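Methyltransferase FkbM (Methylobacillus flagellatus KT, PDB 2PY6) probably transfers methyl groups, as a member of the FkbM family of methyltransferases. Local coordinates at residues H396-P399 and D400-T404. Sequence-based numbering, arbitrary orientation.
Sequences HHTP and DRWDT
His396 and Thr404 face each other as an antiparallel, non-hydrogen-bonded pair with their CA atoms 4.1 Å apart, and the chain between them folds back on itself, the N-H of His397 bonding to the carbonyl O of Asp403 (2.9 Å). The imidazole of His396 spans the inside of this loop: with CG anti to the backbone N (chi1 -179°), the ring reaches past Thr404 toward the turn and uses both nitrogens edge-on. ND1 shares a hydrogen bond of 2.6 Å with Thr404 OG1, while NE2 donates to the carbonyl O of Asp400, also at 2.6 Å; NE2 sits nearly in line with that C=O bond (171°) and the oxygen lies close to the imidazole plane, although the N-H itself points somewhat aside from it. The two bonds fix the rotation of the ring, which also stacks with Tyr205. An alanine here would remove both grips and is likely to leave the Asp400 carbonyl and the Thr404 hydroxyl without these partners, and Tyr205 without its stacking mate. Beside the histidine, Thr398 closes the bend a second way. Its OG1, set between the backbone N and the carbonyl carbon (chi1 64°), accepts the N-H of Asp400 at 3.2 Å and donates to the carbonyl O of Trp402 in a very short bond, whereas CG2 lies 3.5 Å from Asp403 OD2. The buried carboxylate of Asp400 has its own partners: OD1 takes the N-H of Arg401 on its anti side, 2.6 Å away, and forms a salt bridge with Arg121. Arg401 in turn forms a salt bridge with Glu144 and a hydrogen bond to the backbone carbonyl of Asp161. The whole is a long beta-hairpin loop, crosslinked by side-chain-to-backbone bonds, that joins antiparallel strands 392-396 and 404-408 at the edge of the seven-stranded sheet of a Rossmann-like methyltransferase fold.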
loop_
_atom_site.group_PDB
_atom_site.type_symbol
_atom_site.label_atom_id
_atom_site.label_comp_id
_atom_site.label_asym_id
_atom_site.label_seq_id
_atom_site.Cartn_x
_atom_site.Cartn_y
_atom_site.Cartn_z
ATOM N N HIS A 396 31.179 3.745 4.778
ATOM C CA HIS A 396 29.982 4.481 5.094
ATOM C C HIS A 396 28.821 3.727 4.466
ATOM O O HIS A 396 28.818 3.537 3.269
ATOM C CB HIS A 396 30.045 5.905 4.573
ATOM C CG HIS A 396 28.826 6.685 4.925
ATOM N ND1 HIS A 396 28.630 7.209 6.183
ATOM C CD2 HIS A 396 27.691 6.931 4.234
ATOM C CE1 HIS A 396 27.446 7.788 6.237
ATOM N NE2 HIS A 396 26.852 7.629 5.072
ATOM N N HIS A 397 27.821 3.339 5.261
ATOM C CA HIS A 397 26.762 2.438 4.783
ATOM C C HIS A 397 25.289 2.911 4.631
ATOM O O HIS A 397 24.389 2.063 4.597
ATOM C CB HIS A 397 26.730 1.197 5.650
ATOM C CG HIS A 397 27.973 0.388 5.629
ATOM N ND1 HIS A 397 28.157 -0.665 4.760
ATOM C CD2 HIS A 397 29.088 0.440 6.403
ATOM C CE1 HIS A 397 29.342 -1.219 4.988
ATOM N NE2 HIS A 397 29.917 -0.581 5.992
ATOM N N THR A 398 25.030 4.209 4.560
ATOM C CA THR A 398 23.692 4.701 4.236
ATOM C C THR A 398 23.840 5.867 3.252
ATOM O O THR A 398 24.935 6.385 3.076
ATOM C CB THR A 398 22.874 5.215 5.490
ATOM O OG1 THR A 398 23.520 6.355 6.079
ATOM C CG2 THR A 398 22.676 4.136 6.535
ATOM N N PRO A 399 22.743 6.256 2.582
ATOM C CA PRO A 399 22.752 7.497 1.801
ATOM C C PRO A 399 22.690 8.758 2.688
ATOM O O PRO A 399 22.658 9.843 2.156
ATOM C CB PRO A 399 21.463 7.433 0.973
ATOM C CG PRO A 399 20.833 6.131 1.290
ATOM C CD PRO A 399 21.458 5.541 2.478
ATOM N N ASP A 400 22.675 8.619 4.019
ATOM C CA ASP A 400 22.568 9.769 4.902
ATOM C C ASP A 400 23.793 9.769 5.818
ATOM O O ASP A 400 24.804 9.158 5.481
ATOM C CB ASP A 400 21.217 9.712 5.641
ATOM C CG ASP A 400 20.737 11.095 6.081
ATOM O OD1 ASP A 400 21.594 11.920 6.479
ATOM O OD2 ASP A 400 19.520 11.358 6.048
ATOM N N ARG A 401 23.732 10.436 6.965
ATOM C CA ARG A 401 24.916 10.552 7.838
ATOM C C ARG A 401 25.109 9.406 8.816
ATOM O O ARG A 401 26.128 9.306 9.491
ATOM C CB ARG A 401 24.978 11.948 8.501
ATOM C CG ARG A 401 23.776 12.415 9.253
ATOM C CD ARG A 401 23.871 13.887 9.595
ATOM N NE ARG A 401 24.886 14.171 10.599
ATOM C CZ ARG A 401 25.133 15.383 11.089
ATOM N NH1 ARG A 401 24.440 16.429 10.672
ATOM N NH2 ARG A 401 26.071 15.532 12.014
ATOM N N TRP A 402 24.191 8.456 8.792
ATOM C CA TRP A 402 24.243 7.316 9.690
ATOM C C TRP A 402 25.093 6.181 9.114
ATOM O O TRP A 402 25.182 5.993 7.911
ATOM C CB TRP A 402 22.832 6.753 9.913
ATOM C CG TRP A 402 21.733 7.784 9.841
ATOM C CD1 TRP A 402 20.643 7.776 8.999
ATOM C CD2 TRP A 402 21.663 9.018 10.574
ATOM N NE1 TRP A 402 19.878 8.895 9.211
ATOM C CE2 TRP A 402 20.484 9.678 10.164
ATOM C CE3 TRP A 402 22.471 9.614 11.550
ATOM C CZ2 TRP A 402 20.096 10.903 10.694
ATOM C CZ3 TRP A 402 22.077 10.830 12.084
ATOM C CH2 TRP A 402 20.907 11.463 11.648
ATOM N N ASP A 403 25.678 5.430 10.028
ATOM C CA ASP A 403 26.401 4.206 9.792
ATOM C C ASP A 403 27.712 4.276 9.038
ATOM O O ASP A 403 27.997 3.450 8.176
ATOM C CB ASP A 403 25.461 3.108 9.256
ATOM C CG ASP A 403 24.313 2.785 10.238
ATOM O OD1 ASP A 403 24.583 2.431 11.434
ATOM O OD2 ASP A 403 23.158 2.838 9.776
ATOM N N THR A 404 28.500 5.268 9.424
ATOM C CA THR A 404 29.893 5.305 9.109
ATOM C C THR A 404 30.426 4.303 10.144
ATOM O O THR A 404 30.084 4.389 11.304
ATOM C CB THR A 404 30.471 6.716 9.336
ATOM O OG1 THR A 404 29.780 7.636 8.492
ATOM C CG2 THR A 404 31.924 6.747 9.017
#